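Local coordinates for penicillin-binding protein (Bacillus halodurans, PDB 3TG9) that probably binds penicillin and related beta-lactams through a serine beta-lactamase-like fold, though its natural substrate is not established, at residues Ala20-Lys24 with Ile327-Phe331; Met237-Trp241 with Phe298-Phe302. All blocks are in the same frame, centred on the assembly; numbering follows the deposited sequence.

Contact 1: residues Ala20-Lys24 with Ile327-Phe331; sequences ALMKK and IEALF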
ATOM      1  N   ALA B  20     -13.591 -19.636  -7.756  1.00 39.20           N
ATOM      2  CA  ALA B  20     -13.680 -21.027  -7.308  1.00 37.84           C
ATOM      3  C   ALA B  20     -13.412 -21.994  -8.455  1.00 37.08           C
ATOM      4  O   ALA B  20     -13.659 -21.671  -9.617  1.00 39.97           O
ATOM      5  CB  ALA B  20     -15.042 -21.304  -6.685  1.00 37.72           C
ATOM      6  N   LEU B  21     -12.900 -23.176  -8.127  1.00 34.17           N
ATOM      7  CA  LEU B  21     -12.626 -24.209  -9.120  1.00 36.38           C
ATOM      8  C   LEU B  21     -12.996 -25.594  -8.581  1.00 41.52           C
ATOM      9  O   LEU B  21     -12.833 -25.877  -7.388  1.00 38.11           O
ATOM     10  CB  LEU B  21     -11.152 -24.173  -9.542  1.00 34.41           C
ATOM     11  CG  LEU B  21     -10.582 -25.287 -10.424  1.00 32.27           C
ATOM     12  CD1 LEU B  21      -9.341 -24.814 -11.134  1.00 33.50           C
ATOM     13  CD2 LEU B  21     -10.260 -26.527  -9.612  1.00 36.78           C
ATOM     14  N   MET B  22     -13.501 -26.454  -9.463  1.00 40.13           N
ATOM     15  CA  MET B  22     -13.771 -27.854  -9.109  1.00 44.93           C
ATOM     16  C   MET B  22     -13.389 -28.788 -10.245  1.00 42.74           C
ATOM     17  O   MET B  22     -13.775 -28.570 -11.388  1.00 42.49           O
ATOM     18  CB  MET B  22     -15.242 -28.072  -8.780  1.00 41.03           C
ATOM     19  CG  MET B  22     -15.707 -29.462  -9.154  1.00 51.04           C
ATOM     20  SD  MET B  22     -17.495 -29.632  -9.148  1.00 64.91           S
ATOM     21  CE  MET B  22     -17.783 -30.082  -7.444  1.00 54.41           C
ATOM     22  N   LYS B  23     -12.629 -29.824  -9.931  1.00 38.38           N
ATOM     23  CA  LYS B  23     -12.240 -30.789 -10.943  1.00 42.58           C
ATOM     24  C   LYS B  23     -12.500 -32.216 -10.469  1.00 45.46           C
ATOM     25  O   LYS B  23     -12.103 -32.591  -9.361  1.00 40.83           O
ATOM     26  CB  LYS B  23     -10.775 -30.609 -11.325  1.00 38.07           C
ATOM     27  CG  LYS B  23     -10.141 -31.849 -11.907  1.00 42.58           C
ATOM     28  CD  LYS B  23      -9.023 -31.506 -12.867  1.00 44.08           C
ATOM     29  CE  LYS B  23      -8.325 -32.754 -13.344  1.00 49.71           C
ATOM     30  NZ  LYS B  23      -8.073 -32.717 -14.804  1.00 54.65           N
ATOM     31  N   LYS B  24     -13.179 -32.996 -11.310  1.00 45.79           N
ATOM     32  CA  LYS B  24     -13.505 -34.387 -10.989  1.00 46.54           C
ATOM     33  C   LYS B  24     -12.648 -35.365 -11.777  1.00 45.50           C
ATOM     34  O   LYS B  24     -12.896 -35.618 -12.951  1.00 48.42           O
ATOM     35  CB  LYS B  24     -14.992 -34.667 -11.235  1.00 51.39           C
ATOM     36  CG  LYS B  24     -15.915 -33.669 -10.551  1.00 54.19           C
ATOM     37  CD  LYS B  24     -17.267 -34.279 -10.189  1.00 61.96           C
ATOM     38  CE  LYS B  24     -18.271 -34.178 -11.330  1.00 68.45           C
ATOM     39  NZ  LYS B  24     -19.643 -34.574 -10.887  1.00 63.36           N
ATOM     40  N   ILE B 327     -19.615 -26.827  -2.573  1.00 40.84           N
ATOM     41  CA  ILE B 327     -19.019 -27.499  -3.721  1.00 41.80           C
ATOM     42  C   ILE B 327     -18.715 -28.966  -3.436  1.00 47.90           C
ATOM     43  O   ILE B 327     -18.937 -29.823  -4.289  1.00 50.78           O
ATOM     44  CB  ILE B 327     -17.704 -26.824  -4.170  1.00 41.58           C
ATOM     45  CG1 ILE B 327     -17.957 -25.397  -4.675  1.00 42.39           C
ATOM     46  CG2 ILE B 327     -17.021 -27.657  -5.239  1.00 37.36           C
ATOM     47  CD1 ILE B 327     -16.683 -24.675  -5.155  1.00 36.00           C
ATOM     48  N   GLU B 328     -18.187 -29.261  -2.253  1.00 48.57           N
ATOM     49  CA  GLU B 328     -17.819 -30.635  -1.955  1.00 48.86           C
ATOM     50  C   GLU B 328     -19.078 -31.486  -1.802  1.00 51.15           C
ATOM     51  O   GLU B 328     -19.037 -32.710  -1.960  1.00 53.75           O
ATOM     52  CB  GLU B 328     -16.886 -30.724  -0.742  1.00 41.33           C
ATOM     53  CG  GLU B 328     -17.440 -30.168   0.543  1.00 46.57           C
ATOM     54  CD  GLU B 328     -16.461 -30.340   1.697  1.00 48.21           C
ATOM     55  OE1 GLU B 328     -15.237 -30.426   1.450  1.00 44.29           O
ATOM     56  OE2 GLU B 328     -16.915 -30.392   2.857  1.00 54.14           O
ATOM     57  N   ALA B 329     -20.192 -30.820  -1.509  1.00 52.27           N
ATOM     58  CA  ALA B 329     -21.505 -31.448  -1.530  1.00 48.36           C
ATOM     59  C   ALA B 329     -21.813 -31.997  -2.917  1.00 56.38           C
ATOM     60  O   ALA B 329     -22.205 -33.163  -3.060  1.00 59.67           O
ATOM     61  CB  ALA B 329     -22.570 -30.437  -1.123  1.00 47.37           C
ATOM     62  N   LEU B 330     -21.631 -31.153  -3.932  1.00 55.31           N
ATOM     63  CA  LEU B 330     -21.797 -31.555  -5.330  1.00 57.58           C
ATOM     64  C   LEU B 330     -21.160 -32.914  -5.614  1.00 62.03           C
ATOM     65  O   LEU B 330     -21.700 -33.721  -6.368  1.00 63.10           O
ATOM     66  CB  LEU B 330     -21.202 -30.498  -6.261  1.00 55.21           C
ATOM     67  CG  LEU B 330     -22.122 -29.399  -6.805  1.00 58.59           C
ATOM     68  CD1 LEU B 330     -23.094 -28.877  -5.754  1.00 57.61           C
ATOM     69  CD2 LEU B 330     -21.285 -28.272  -7.393  1.00 53.16           C
ATOM     70  N   PHE B 331     -19.999 -33.159  -5.019  1.00 60.87           N
ATOM     71  CA  PHE B 331     -19.370 -34.472  -5.104  1.00 62.72           C
ATOM     72  C   PHE B 331     -20.312 -35.544  -4.540  1.00 65.99           C
ATOM     73  O   PHE B 331     -20.085 -36.745  -4.687  1.00 62.63           O
ATOM     74  CB  PHE B 331     -18.050 -34.472  -4.330  1.00 60.08           C
ATOM     75  CG  PHE B 331     -16.896 -33.878  -5.090  1.00 54.55           C
ATOM     76  CD1 PHE B 331     -16.104 -34.672  -5.904  1.00 56.46           C
ATOM     77  CD2 PHE B 331     -16.607 -32.527  -4.995  1.00 54.94           C
ATOM     78  CE1 PHE B 331     -15.037 -34.131  -6.606  1.00 52.79           C
ATOM     79  CE2 PHE B 331     -15.539 -31.981  -5.694  1.00 50.46           C
ATOM     80  CZ  PHE B 331     -14.756 -32.783  -6.500  1.00 51.48           C
TER
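The terminal methyl of Met22 reaches from strand 18-24 into the angle between the last turn of helix 320-330 and the ring of Phe331. Its CE lies 3.4 Å from CG2 of Ile327, closer than carbons usually approach, and 3.6 Å from CB of Leu330. The same methyl stands 3.4 Å from CE2 of Phe331, approaching the ring obliquely, and the sulfur follows it: Met22 SD is 5.3 Å from the centroid of the Phe331 ring and 35° off its normal, a Met-aromatic contact. The Met22 chain is extended at chi2 and bends at chi3 (-88°), which turns CE out of the line of the chain and toward the helix. Two residues earlier on the same side of the strand, Ala20 CB meets CD1 of Ile327 at 4.0 Å, so the two branches of this isoleucine serve different strand residues. Phe331 continues the contact toward the strand end: the carbonyl O of Lys23 lies at the ring edge, near its plane, 3.9 Å from CZ of Phe331, while CG of Lys24 passes CE1 of Phe331 at 4.1 Å.

Farther out, Tyr303 meets the ring of Phe331 and Val310 of the adjoining strand touches it, while Leu7 and Ile10 of helix 7-13 pack on Ile327. Glu328, turned from the strand, forms a salt bridge with Lys286 and a hydrogen bond with Tyr303. The packing joins the C-terminal helix to one face of the antiparallel sheet of the beta-lactamase fold, near the edge strand 30-34. With no hydrogen bond crossing between the two segments, their association rests on apolar packing, with the polarisable sulfur standing obliquely to the Phe331 ring.

Contact 2: residues Met237-Trp241 with Phe298-Phe302; sequences MMKLW and FHSAF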
ATOM      1  N   MET B 237      -3.462 -23.628  -8.428  1.00 27.13           N
ATOM      2  CA  MET B 237      -3.610 -24.407  -7.194  1.00 30.61           C
ATOM      3  C   MET B 237      -4.053 -25.818  -7.555  1.00 31.63           C
ATOM      4  O   MET B 237      -3.585 -26.799  -6.975  1.00 32.73           O
ATOM      5  CB  MET B 237      -4.593 -23.780  -6.204  1.00 27.91           C
ATOM      6  CG  MET B 237      -4.584 -24.485  -4.834  1.00 24.89           C
ATOM      7  SD  MET B 237      -2.972 -24.321  -4.023  1.00 28.93           S
ATOM      8  CE  MET B 237      -2.997 -25.684  -2.843  1.00 28.01           C
ATOM      9  N   MET B 238      -4.943 -25.917  -8.532  1.00 31.93           N
ATOM     10  CA  MET B 238      -5.320 -27.220  -9.062  1.00 30.34           C
ATOM     11  C   MET B 238      -4.077 -27.964  -9.545  1.00 31.34           C
ATOM     12  O   MET B 238      -3.871 -29.122  -9.219  1.00 35.03           O
ATOM     13  CB  MET B 238      -6.305 -27.055 -10.213  1.00 30.06           C
ATOM     14  CG  MET B 238      -6.764 -28.376 -10.824  1.00 34.57           C
ATOM     15  SD  MET B 238      -7.377 -28.161 -12.493  1.00 39.08           S
ATOM     16  CE  MET B 238      -5.842 -28.228 -13.414  1.00 34.35           C
ATOM     17  N   LYS B 239      -3.243 -27.297 -10.327  1.00 34.17           N
ATOM     18  CA  LYS B 239      -2.023 -27.928 -10.823  1.00 34.83           C
ATOM     19  C   LYS B 239      -1.102 -28.348  -9.689  1.00 32.81           C
ATOM     20  O   LYS B 239      -0.321 -29.285  -9.840  1.00 29.42           O
ATOM     21  CB  LYS B 239      -1.254 -26.991 -11.761  1.00 34.08           C
ATOM     22  CG  LYS B 239      -1.946 -26.699 -13.086  1.00 38.82           C
ATOM     23  CD  LYS B 239      -1.041 -25.862 -13.990  1.00 41.17           C
ATOM     24  CE  LYS B 239      -1.818 -25.235 -15.140  1.00 47.03           C
ATOM     25  NZ  LYS B 239      -2.828 -26.179 -15.715  1.00 48.54           N
ATOM     26  N   LEU B 240      -1.158 -27.636  -8.566  1.00 33.13           N
ATOM     27  CA  LEU B 240      -0.272 -27.967  -7.457  1.00 28.31           C
ATOM     28  C   LEU B 240      -0.665 -29.295  -6.799  1.00 28.93           C
ATOM     29  O   LEU B 240       0.194 -30.115  -6.467  1.00 30.39           O
ATOM     30  CB  LEU B 240      -0.208 -26.840  -6.416  1.00 30.07           C
ATOM     31  CG  LEU B 240       0.655 -27.317  -5.240  1.00 29.37           C
ATOM     32  CD1 LEU B 240       1.715 -26.348  -4.818  1.00 35.24           C
ATOM     33  CD2 LEU B 240      -0.209 -27.782  -4.062  1.00 30.36           C
ATOM     34  N   TRP B 241      -1.963 -29.499  -6.605  1.00 29.06           N
ATOM     35  CA  TRP B 241      -2.466 -30.758  -6.065  1.00 30.07           C
ATOM     36  C   TRP B 241      -2.133 -31.914  -7.018  1.00 35.61           C
ATOM     37  O   TRP B 241      -1.639 -32.963  -6.600  1.00 34.69           O
ATOM     38  CB  TRP B 241      -3.980 -30.681  -5.873  1.00 31.04           C
ATOM     39  CG  TRP B 241      -4.438 -29.920  -4.661  1.00 32.00           C
ATOM     40  CD1 TRP B 241      -5.173 -28.765  -4.644  1.00 30.70           C
ATOM     41  CD2 TRP B 241      -4.211 -30.268  -3.285  1.00 32.75           C
ATOM     42  NE1 TRP B 241      -5.410 -28.370  -3.343  1.00 29.19           N
ATOM     43  CE2 TRP B 241      -4.834 -29.276  -2.492  1.00 32.79           C
ATOM     44  CE3 TRP B 241      -3.540 -31.318  -2.651  1.00 28.31           C
ATOM     45  CZ2 TRP B 241      -4.812 -29.311  -1.096  1.00 31.33           C
ATOM     46  CZ3 TRP B 241      -3.520 -31.353  -1.268  1.00 28.27           C
ATOM     47  CH2 TRP B 241      -4.152 -30.353  -0.503  1.00 29.82           C
ATOM     48  N   PHE B 298      -9.282 -18.473   1.824  1.00 21.09           N
ATOM     49  CA  PHE B 298      -8.818 -19.492   0.900  1.00 23.12           C
ATOM     50  C   PHE B 298      -9.111 -20.875   1.473  1.00 26.91           C
ATOM     51  O   PHE B 298      -8.828 -21.135   2.634  1.00 22.03           O
ATOM     52  CB  PHE B 298      -7.313 -19.330   0.699  1.00 20.65           C
ATOM     53  CG  PHE B 298      -6.677 -20.396  -0.157  1.00 24.22           C
ATOM     54  CD1 PHE B 298      -6.900 -20.435  -1.531  1.00 23.24           C
ATOM     55  CD2 PHE B 298      -5.834 -21.347   0.408  1.00 22.87           C
ATOM     56  CE1 PHE B 298      -6.293 -21.390  -2.326  1.00 19.93           C
ATOM     57  CE2 PHE B 298      -5.224 -22.298  -0.379  1.00 22.24           C
ATOM     58  CZ  PHE B 298      -5.461 -22.325  -1.751  1.00 24.92           C
ATOM     59  N   HIS B 299      -9.690 -21.744   0.656  1.00 23.23           N
ATOM     60  CA  HIS B 299      -9.862 -23.151   1.021  1.00 31.12           C
ATOM     61  C   HIS B 299      -9.579 -23.975  -0.201  1.00 26.92           C
ATOM     62  O   HIS B 299     -10.064 -23.665  -1.283  1.00 28.82           O
ATOM     63  CB  HIS B 299     -11.283 -23.452   1.499  1.00 25.65           C
ATOM     64  CG  HIS B 299     -11.494 -23.198   2.955  1.00 26.64           C
ATOM     65  ND1 HIS B 299     -12.072 -22.046   3.437  1.00 34.58           N
ATOM     66  CD2 HIS B 299     -11.200 -23.953   4.042  1.00 27.19           C
ATOM     67  CE1 HIS B 299     -12.120 -22.093   4.756  1.00 35.18           C
ATOM     68  NE2 HIS B 299     -11.598 -23.243   5.146  1.00 34.79           N
ATOM     69  N   SER B 300      -8.785 -25.022  -0.038  1.00 27.29           N
ATOM     70  CA  SER B 300      -8.505 -25.909  -1.153  1.00 28.51           C
ATOM     71  C   SER B 300      -8.298 -27.331  -0.648  1.00 30.64           C
ATOM     72  O   SER B 300      -7.792 -27.535   0.456  1.00 29.26           O
ATOM     73  CB  SER B 300      -7.282 -25.421  -1.923  1.00 26.66           C
ATOM     74  OG  SER B 300      -7.245 -25.983  -3.216  1.00 28.77           O
ATOM     75  N   ALA B 301      -8.686 -28.311  -1.464  1.00 29.14           N
ATOM     76  CA  ALA B 301      -8.685 -29.693  -1.022  1.00 28.96           C
ATOM     77  C   ALA B 301      -8.541 -30.686  -2.162  1.00 30.43           C
ATOM     78  O   ALA B 301      -8.912 -30.406  -3.302  1.00 33.44           O
ATOM     79  CB  ALA B 301      -9.951 -29.987  -0.234  1.00 29.02           C
ATOM     80  N   PHE B 302      -7.990 -31.847  -1.834  1.00 29.37           N
ATOM     81  CA  PHE B 302      -7.938 -32.975  -2.748  1.00 30.30           C
ATOM     82  C   PHE B 302      -8.705 -34.133  -2.113  1.00 36.78           C
ATOM     83  O   PHE B 302      -8.412 -34.546  -0.991  1.00 29.91           O
ATOM     84  CB  PHE B 302      -6.493 -33.383  -3.007  1.00 30.82           C
ATOM     85  CG  PHE B 302      -6.353 -34.564  -3.924  1.00 34.80           C
ATOM     86  CD1 PHE B 302      -6.258 -35.846  -3.413  1.00 36.24           C
ATOM     87  CD2 PHE B 302      -6.313 -34.391  -5.300  1.00 34.60           C
ATOM     88  CE1 PHE B 302      -6.129 -36.940  -4.262  1.00 39.85           C
ATOM     89  CE2 PHE B 302      -6.183 -35.482  -6.154  1.00 38.40           C
ATOM     90  CZ  PHE B 302      -6.094 -36.753  -5.635  1.00 38.63           C
TER
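Trp241 and Ser300 meet through their first torsions: the indole CG is anti to the carbonyl carbon (chi1 -78°), swinging the ring across the strand, while OG of Ser300 is anti to its own backbone N and points at the helix. Trp241 NE1 donates to Ser300 OG over 3.0 Å, with an N-H...O angle of 158° and the oxygen almost in the indole plane. Ser300 OG is also hydrogen-bonded to the carbonyl O of Val310 on the adjacent strand, so two polar links satisfy this buried hydroxyl, and the indole N-H is paired as well. One face of the indole lies against the strand: CB of Phe302 sits 4.0 Å from the centroid of the six-membered ring in a CH-pi contact, closest to CE3 of Trp241 at 3.6 Å, with the backbone C of Ala301 over the same face. The edge-held N-H and the packed face together restrict how the indole can turn.

Met237 CG, anti to the backbone N, comes to 3.9 Å from CZ of Phe298, near the ring plane; the bend at chi2 then keeps the sulfur beside the ring edge as a Met-aromatic contact.

Segment 237-241 runs at 33° to segment 298-302, their axes approaching to 9.3 Å. Phe298 lies near, without touching, a possible SxxK motif (Ser55, Lys58). Helix 234-245 thus packs on the antiparallel sheet of the beta-lactamase fold, where Val311 touches Met237 and Ser300, and on helix 58-70, through Phe60 against Met237 and Leu59 against Trp241.

Both contacts fasten a helix to the same antiparallel sheet of the beta-lactamase fold. Contact 2 is wholly buried, about 10 Å from the centre of the chain; contact 1, about 20 Å out, is partly buried, with Leu330 and Lys24 exposed. Each pairs a methionine with a phenylalanine, obliquely in contact 1 and at the ring edge in contact 2, but only contact 2 adds a hydrogen bond between its segments. The two centres are 11 Å apart and the contacts touch directly: Leu21 CD1 packs on Met238 CB at 3.9 Å, so strand 18-24 carries helix 320-330 on one face and meets helix 234-245 on the other.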